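Local coordinates for protein phenolpthiocerol synthesis type-I polyketide synthase ppsA (Mycobacterium bovis, PDB 7AKC) that probably loads malonyl-type extender units through this acyltransferase domain, one part of a modular synthase building the lipid core of phthiocerols and phenolphthiocerols, at residues Gly22-Tyr27 with Gly283-Phe288; Met150-Leu155 with Gln180-Gly185. All coordinates share one frame; numbering follows the deposited sequence.

Contact 1: Gly22-Tyr27 with Gly283-Phe288; sequences GTVFVY and GAYHTF. With NA (sodium ion), chain C.
Val-24 lays its CG2 methyl over one face of the Phe-288 ring, 4.0 Å from the ring centroid and 25° off the normal, a CH-pi contact displaced toward the rim. The two side chains run side by side because Thr-23 pairs with Thr-287 and Val-24 with Phe-288 as parallel bridges, joining neighbouring strands of the five-stranded parallel sheet in the acyltransferase domain. With CG1 anti to the backbone N (chi1 -172°), CG2 of Val-24 falls beside that N, where it also meets Tyr-285, whose CB lies 3.4 Å from Val-24 CG2; these two side chains cross at about a right angle. Val-26 brings its CG2 to the edge of the Phe-288 ring, near the ring plane, and Ile-301 and Leu-305 of helix 298-308 also pack on Phe-288. On the face bearing the threonines, Thr-23 and Thr-287 point the same way with looser contact.

The backbone pairing begins at Gly-22, whose carbonyl O takes two donors. Thr-287 N reaches Gly-22 O at 3.0 Å, nearly in line with the C=O, whereas His-286 N comes from above the carbonyl plane, at 3.2 Å from Gly-22 O. Two residues on, Val-24 N donates to Thr-287 O at 2.8 Å. Tyr-285 CD2 lies 4.0 Å from Gly-22 CA, leaving little room on that side of the glycine. Before the strand, Ser-276, Ser-279 and Ala-281 complete the protein ligands of a sodium ion, which Gly-283 O binds at 2.3 Å.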
ATOM      1  N   GLY A  22      12.923 -14.108  11.438  1.00 57.05           N
ATOM      2  CA  GLY A  22      11.592 -13.638  11.062  1.00 55.34           C
ATOM      3  C   GLY A  22      11.509 -13.117   9.635  1.00 54.14           C
ATOM      4  O   GLY A  22      12.360 -12.323   9.221  1.00 54.53           O
ATOM      5  N   THR A  23      10.466 -13.546   8.872  1.00 51.95           N
ATOM      6  CA  THR A  23      10.256 -13.198   7.462  1.00 50.85           C
ATOM      7  C   THR A  23       8.918 -12.526   7.207  1.00 47.14           C
ATOM      8  O   THR A  23       7.865 -13.071   7.520  1.00 46.81           O
ATOM      9  CB  THR A  23      10.377 -14.446   6.592  1.00 53.84           C
ATOM     10  OG1 THR A  23      11.666 -14.992   6.807  1.00 56.81           O
ATOM     11  CG2 THR A  23      10.195 -14.138   5.102  1.00 53.97           C
ATOM     12  N   VAL A  24       8.961 -11.354   6.606  1.00 44.40           N
ATOM     13  CA  VAL A  24       7.755 -10.584   6.297  1.00 42.19           C
ATOM     14  C   VAL A  24       7.557 -10.545   4.817  1.00 42.24           C
ATOM     15  O   VAL A  24       8.502 -10.240   4.097  1.00 42.30           O
ATOM     16  CB  VAL A  24       7.842  -9.141   6.809  1.00 40.76           C
ATOM     17  CG1 VAL A  24       6.506  -8.424   6.636  1.00 39.72           C
ATOM     18  CG2 VAL A  24       8.299  -9.095   8.268  1.00 40.96           C
ATOM     19  N   PHE A  25       6.326 -10.764   4.355  1.00 41.96           N
ATOM     20  CA  PHE A  25       6.027 -10.630   2.928  1.00 42.37           C
ATOM     21  C   PHE A  25       5.305  -9.319   2.783  1.00 40.17           C
ATOM     22  O   PHE A  25       4.347  -9.064   3.503  1.00 39.55           O
ATOM     23  CB  PHE A  25       5.170 -11.796   2.413  1.00 44.43           C
ATOM     24  CG  PHE A  25       5.939 -13.073   2.093  1.00 48.02           C
ATOM     25  CD1 PHE A  25       7.201 -13.301   2.622  1.00 50.42           C
ATOM     26  CD2 PHE A  25       5.407 -14.033   1.237  1.00 50.64           C
ATOM     27  CE1 PHE A  25       7.892 -14.485   2.342  1.00 52.51           C
ATOM     28  CE2 PHE A  25       6.119 -15.198   0.930  1.00 53.05           C
ATOM     29  CZ  PHE A  25       7.355 -15.425   1.483  1.00 53.51           C
ATOM     30  N   VAL A  26       5.776  -8.472   1.866  1.00 39.07           N
ATOM     31  CA  VAL A  26       5.219  -7.153   1.641  1.00 37.36           C
ATOM     32  C   VAL A  26       4.516  -7.107   0.282  1.00 37.58           C
ATOM     33  O   VAL A  26       5.121  -7.452  -0.725  1.00 37.71           O
ATOM     34  CB  VAL A  26       6.284  -6.047   1.775  1.00 37.14           C
ATOM     35  CG1 VAL A  26       5.650  -4.676   1.550  1.00 37.00           C
ATOM     36  CG2 VAL A  26       6.985  -6.103   3.151  1.00 36.76           C
ATOM     37  N   TYR A  27       3.239  -6.696   0.272  1.00 36.91           N
ATOM     38  CA  TYR A  27       2.434  -6.641  -0.938  1.00 37.38           C
ATOM     39  C   TYR A  27       2.204  -5.206  -1.328  1.00 39.29           C
ATOM     40  O   TYR A  27       1.541  -4.484  -0.589  1.00 39.62           O
ATOM     41  CB  TYR A  27       1.105  -7.374  -0.714  1.00 37.00           C
ATOM     42  CG  TYR A  27       1.357  -8.842  -0.465  1.00 38.60           C
ATOM     43  CD1 TYR A  27       1.459  -9.736  -1.521  1.00 41.06           C
ATOM     44  CD2 TYR A  27       1.618  -9.313   0.817  1.00 39.33           C
ATOM     45  CE1 TYR A  27       1.744 -11.082  -1.303  1.00 42.83           C
ATOM     46  CE2 TYR A  27       1.978 -10.644   1.043  1.00 41.37           C
ATOM     47  CZ  TYR A  27       2.017 -11.531  -0.019  1.00 43.39           C
ATOM     48  OH  TYR A  27       2.321 -12.847   0.197  1.00 48.51           O
ATOM     49  N   GLY A 283       7.455  -8.923  18.821  1.00 30.39           N
ATOM     50  CA  GLY A 283       8.396  -9.742  18.090  1.00 30.44           C
ATOM     51  C   GLY A 283       9.023  -8.988  16.934  1.00 31.88           C
ATOM     52  O   GLY A 283       8.327  -8.311  16.161  1.00 31.38           O
ATOM     53  N   ALA A 284      10.330  -9.115  16.782  1.00 33.00           N
ATOM     54  CA  ALA A 284      11.038  -8.460  15.678  1.00 32.77           C
ATOM     55  C   ALA A 284      11.261  -9.389  14.495  1.00 34.51           C
ATOM     56  O   ALA A 284      11.516 -10.590  14.662  1.00 35.87           O
ATOM     57  CB  ALA A 284      12.360  -7.876  16.156  1.00 32.92           C
ATOM     58  N   TYR A 285      11.127  -8.827  13.290  1.00 34.69           N
ATOM     59  CA  TYR A 285      11.328  -9.532  12.027  1.00 35.95           C
ATOM     60  C   TYR A 285      12.489  -8.865  11.313  1.00 37.29           C
ATOM     61  O   TYR A 285      12.556  -7.630  11.293  1.00 36.79           O
ATOM     62  CB  TYR A 285      10.063  -9.482  11.155  1.00 35.98           C
ATOM     63  CG  TYR A 285       8.846 -10.035  11.862  1.00 35.96           C
ATOM     64  CD1 TYR A 285       8.124  -9.255  12.751  1.00 36.03           C
ATOM     65  CD2 TYR A 285       8.426 -11.341  11.651  1.00 36.53           C
ATOM     66  CE1 TYR A 285       7.052  -9.770  13.455  1.00 37.14           C
ATOM     67  CE2 TYR A 285       7.339 -11.864  12.334  1.00 37.60           C
ATOM     68  CZ  TYR A 285       6.650 -11.071  13.237  1.00 38.68           C
ATOM     69  OH  TYR A 285       5.565 -11.553  13.925  1.00 41.34           O
ATOM     70  N   HIS A 286      13.394  -9.666  10.695  1.00 38.04           N
ATOM     71  CA  HIS A 286      14.580  -9.087  10.086  1.00 40.19           C
ATOM     72  C   HIS A 286      14.689  -9.276   8.572  1.00 43.61           C
ATOM     73  O   HIS A 286      15.578  -8.674   7.990  1.00 44.83           O
ATOM     74  CB  HIS A 286      15.854  -9.589  10.800  1.00 41.14           C
ATOM     75  CG  HIS A 286      15.926  -9.088  12.218  1.00 43.81           C
ATOM     76  ND1 HIS A 286      16.659  -7.960  12.552  1.00 46.01           N
ATOM     77  CD2 HIS A 286      15.304  -9.545  13.330  1.00 44.24           C
ATOM     78  CE1 HIS A 286      16.460  -7.764  13.847  1.00 45.72           C
ATOM     79  NE2 HIS A 286      15.646  -8.689  14.363  1.00 45.21           N
ATOM     80  N   THR A 287      13.789 -10.050   7.933  1.00 44.08           N
ATOM     81  CA  THR A 287      13.838 -10.211   6.478  1.00 44.53           C
ATOM     82  C   THR A 287      12.539  -9.741   5.891  1.00 42.68           C
ATOM     83  O   THR A 287      11.487 -10.161   6.351  1.00 42.31           O
ATOM     84  CB  THR A 287      14.100 -11.658   6.057  1.00 49.52           C
ATOM     85  OG1 THR A 287      15.329 -12.093   6.611  1.00 53.60           O
ATOM     86  CG2 THR A 287      14.127 -11.818   4.527  1.00 50.34           C
ATOM     87  N   PHE A 288      12.597  -8.832   4.918  1.00 41.14           N
ATOM     88  CA  PHE A 288      11.404  -8.302   4.290  1.00 40.65           C
ATOM     89  C   PHE A 288      11.487  -8.634   2.815  1.00 43.91           C
ATOM     90  O   PHE A 288      12.498  -8.346   2.178  1.00 45.26           O
ATOM     91  CB  PHE A 288      11.318  -6.780   4.495  1.00 38.29           C
ATOM     92  CG  PHE A 288      11.029  -6.422   5.937  1.00 35.63           C
ATOM     93  CD1 PHE A 288      12.031  -6.456   6.894  1.00 35.27           C
ATOM     94  CD2 PHE A 288       9.766  -6.012   6.329  1.00 35.29           C
ATOM     95  CE1 PHE A 288      11.753  -6.186   8.230  1.00 34.89           C
ATOM     96  CE2 PHE A 288       9.505  -5.682   7.660  1.00 35.04           C
ATOM     97  CZ  PHE A 288      10.503  -5.773   8.602  1.00 34.69           C
TER
HETATM   98 NA    NA C1002       7.744  -6.069  15.982  1.00 26.41          NA
HETATM   99  O   HOH W   1       5.633  -6.780  14.933  1.00 32.06           O

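Contact 2: Met150-Leu155 with Gln180-Gly185; sequences MALLEL and QTVIAG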
ATOM      1  N   MET A 150      -0.462  11.234  -8.011  1.00 23.77           N
ATOM      2  CA  MET A 150       0.319  11.176  -6.779  1.00 23.86           C
ATOM      3  C   MET A 150       1.699  11.757  -7.025  1.00 23.95           C
ATOM      4  O   MET A 150       2.153  11.781  -8.161  1.00 24.27           O
ATOM      5  CB  MET A 150       0.408   9.744  -6.258  1.00 25.49           C
ATOM      6  CG  MET A 150      -0.965   9.210  -5.875  1.00 28.24           C
ATOM      7  SD  MET A 150      -0.991   7.491  -5.327  1.00 35.78           S
ATOM      8  CE  MET A 150      -1.276   7.696  -3.641  1.00 30.60           C
ATOM      9  N   ALA A 151       2.383  12.192  -5.962  1.00 23.51           N
ATOM     10  CA  ALA A 151       3.760  12.685  -6.124  1.00 24.26           C
ATOM     11  C   ALA A 151       4.566  12.202  -4.941  1.00 24.04           C
ATOM     12  O   ALA A 151       4.099  12.295  -3.809  1.00 23.15           O
ATOM     13  CB  ALA A 151       3.815  14.203  -6.212  1.00 24.69           C
ATOM     14  N   LEU A 152       5.779  11.728  -5.215  1.00 23.42           N
ATOM     15  CA  LEU A 152       6.733  11.302  -4.209  1.00 24.68           C
ATOM     16  C   LEU A 152       7.555  12.528  -3.884  1.00 24.20           C
ATOM     17  O   LEU A 152       8.239  13.078  -4.771  1.00 23.81           O
ATOM     18  CB  LEU A 152       7.641  10.211  -4.783  1.00 26.45           C
ATOM     19  CG  LEU A 152       8.768   9.749  -3.836  1.00 29.78           C
ATOM     20  CD1 LEU A 152       8.205   9.200  -2.493  1.00 31.76           C
ATOM     21  CD2 LEU A 152       9.697   8.728  -4.541  1.00 31.99           C
ATOM     22  N   LEU A 153       7.492  12.990  -2.637  1.00 23.69           N
ATOM     23  CA  LEU A 153       8.221  14.179  -2.220  1.00 22.35           C
ATOM     24  C   LEU A 153       9.363  13.803  -1.282  1.00 23.95           C
ATOM     25  O   LEU A 153       9.177  12.963  -0.372  1.00 24.48           O
ATOM     26  CB  LEU A 153       7.264  15.116  -1.450  1.00 23.48           C
ATOM     27  CG  LEU A 153       5.915  15.412  -2.121  1.00 24.73           C
ATOM     28  CD1 LEU A 153       5.115  16.375  -1.291  1.00 25.99           C
ATOM     29  CD2 LEU A 153       6.093  15.932  -3.550  1.00 25.49           C
ATOM     30  N   GLU A 154      10.528  14.445  -1.442  1.00 24.79           N
ATOM     31  CA  GLU A 154      11.642  14.210  -0.539  1.00 27.01           C
ATOM     32  C   GLU A 154      11.500  15.229   0.615  1.00 26.88           C
ATOM     33  O   GLU A 154      12.322  16.152   0.809  1.00 27.74           O
ATOM     34  CB  GLU A 154      13.008  14.272  -1.271  1.00 32.65           C
ATOM     35  CG  GLU A 154      13.106  13.359  -2.491  1.00 40.87           C
ATOM     36  CD  GLU A 154      12.858  11.869  -2.323  1.00 51.04           C
ATOM     37  OE1 GLU A 154      13.202  11.326  -1.246  1.00 54.26           O
ATOM     38  OE2 GLU A 154      12.334  11.240  -3.277  1.00 51.76           O
ATOM     39  N   LEU A 155      10.413  15.062   1.358  1.00 25.98           N
ATOM     40  CA  LEU A 155      10.057  15.847   2.542  1.00 24.75           C
ATOM     41  C   LEU A 155       9.543  14.895   3.596  1.00 24.13           C
ATOM     42  O   LEU A 155       8.877  13.889   3.268  1.00 23.88           O
ATOM     43  CB  LEU A 155       8.880  16.813   2.215  1.00 25.37           C
ATOM     44  CG  LEU A 155       9.089  17.825   1.101  1.00 27.09           C
ATOM     45  CD1 LEU A 155       7.801  18.593   0.856  1.00 28.30           C
ATOM     46  CD2 LEU A 155      10.290  18.778   1.372  1.00 28.49           C
ATOM     47  N   GLN A 180      10.553  10.613   3.003  1.00 28.51           N
ATOM     48  CA  GLN A 180       9.863  10.441   1.723  1.00 29.39           C
ATOM     49  C   GLN A 180       8.385  10.314   2.003  1.00 27.69           C
ATOM     50  O   GLN A 180       7.964   9.371   2.692  1.00 28.54           O
ATOM     51  CB  GLN A 180      10.270   9.113   1.095  1.00 33.90           C
ATOM     52  CG  GLN A 180      11.610   9.066   0.419  1.00 42.32           C
ATOM     53  CD  GLN A 180      11.494   8.097  -0.734  1.00 48.85           C
ATOM     54  OE1 GLN A 180      10.862   7.004  -0.639  1.00 51.38           O
ATOM     55  NE2 GLN A 180      12.066   8.485  -1.849  1.00 46.80           N
ATOM     56  N   THR A 181       7.579  11.178   1.367  1.00 25.33           N
ATOM     57  CA  THR A 181       6.146  11.157   1.610  1.00 24.11           C
ATOM     58  C   THR A 181       5.412  11.309   0.292  1.00 23.19           C
ATOM     59  O   THR A 181       5.838  12.103  -0.544  1.00 22.92           O
ATOM     60  CB  THR A 181       5.818  12.369   2.546  1.00 25.13           C
ATOM     61  OG1 THR A 181       6.645  12.289   3.718  1.00 24.51           O
ATOM     62  CG2 THR A 181       4.354  12.365   3.003  1.00 25.99           C
ATOM     63  N   VAL A 182       4.345  10.538   0.077  1.00 21.28           N
ATOM     64  CA  VAL A 182       3.565  10.636  -1.152  1.00 21.07           C
ATOM     65  C   VAL A 182       2.303  11.438  -0.890  1.00 21.57           C
ATOM     66  O   VAL A 182       1.619  11.182   0.117  1.00 22.08           O
ATOM     67  CB  VAL A 182       3.205   9.220  -1.656  1.00 22.46           C
ATOM     68  CG1 VAL A 182       2.317   9.291  -2.901  1.00 24.14           C
ATOM     69  CG2 VAL A 182       4.473   8.416  -1.920  1.00 22.73           C
ATOM     70  N   ILE A 183       1.998  12.410  -1.749  1.00 21.63           N
ATOM     71  CA  ILE A 183       0.750  13.178  -1.683  1.00 21.06           C
ATOM     72  C   ILE A 183      -0.199  12.688  -2.825  1.00 20.58           C
ATOM     73  O   ILE A 183       0.269  12.149  -3.816  1.00 21.31           O
ATOM     74  CB  ILE A 183       0.968  14.666  -1.792  1.00 21.04           C
ATOM     75  CG1 ILE A 183       1.711  15.035  -3.105  1.00 24.02           C
ATOM     76  CG2 ILE A 183       1.786  15.129  -0.550  1.00 21.28           C
ATOM     77  CD1 ILE A 183       1.769  16.547  -3.330  1.00 24.86           C
ATOM     78  N   ALA A 184      -1.496  12.916  -2.677  1.00 19.90           N
ATOM     79  CA  ALA A 184      -2.469  12.448  -3.640  1.00 20.84           C
ATOM     80  C   ALA A 184      -3.598  13.463  -3.752  1.00 21.68           C
ATOM     81  O   ALA A 184      -4.024  14.031  -2.754  1.00 22.64           O
ATOM     82  CB  ALA A 184      -3.019  11.080  -3.213  1.00 22.40           C
ATOM     83  N   GLY A 185      -4.103  13.617  -4.965  1.00 21.53           N
ATOM     84  CA  GLY A 185      -5.174  14.559  -5.235  1.00 21.79           C
ATOM     85  C   GLY A 185      -5.327  14.801  -6.728  1.00 22.35           C
ATOM     86  O   GLY A 185      -4.744  14.092  -7.555  1.00 22.55           O
TER
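Strands 150-153 and 180-184 run antiparallel, their axes 4.6 Å apart at closest approach and their directions 160° apart, with Ala-151/Ile-183 and Leu-153/Thr-181 as hydrogen-bonded pairs and Met-150/Ala-184 and Leu-152/Val-182 as non-hydrogen-bonded ones. Leu-153 N donates to Thr-181 O at 2.8 Å, and Thr-181 N returns the bond to Leu-153 O. On the face carrying Met-150, Leu-152, Val-182 and Ala-184, the bend of Met-150 at chi3 (108°) sets its CE 3.8 Å from Ala-184 CB, while Leu-152 CD1 meets Val-182 CG2 at 3.9 Å. On the other face Leu-153 CD1 touches Ile-183 CG2 at 3.6 Å, the two chains crossing near a right angle. These are the two middle strands of the four-stranded antiparallel sheet, flanked by 171-177 and 204-207, consistent with the small ferredoxin-like subdomain of acyltransferases, and helix 157-164 packs on the Leu-153 and Ile-183 face. Glu-154 is the centre of an inverse gamma turn. Gln-180 NE2 donates to the syn lone pair of Glu-154 OE1 at 3.1 Å, with the acceptor 3° from the amide plane, and makes a weak second bond to OE2. At the last residue of the turn, Leu-155 O accepts a hydrogen bond from Thr-181 OG1 at 2.8 Å.

How the contacts relate
From the N terminus, strand 23-27 enters first, and its partner 287-290 comes only near the end of the modelled chain; contact 1 thus closes a loop of 255 intervening residues. Contact 2 is nested within that loop: the chain leaves 150-155, passes helix 157-164 and strand 171-177, and returns at 180-185 after 24 residues. The two closures do not cross. Contact 1 brings the first strand of the domain beside a late one, 287-290, within the parallel sheet, whereas contact 2 builds the core of the separate antiparallel sheet. Their centres lie 25 Å apart and their nearest atoms about 13 Å, so they do not touch.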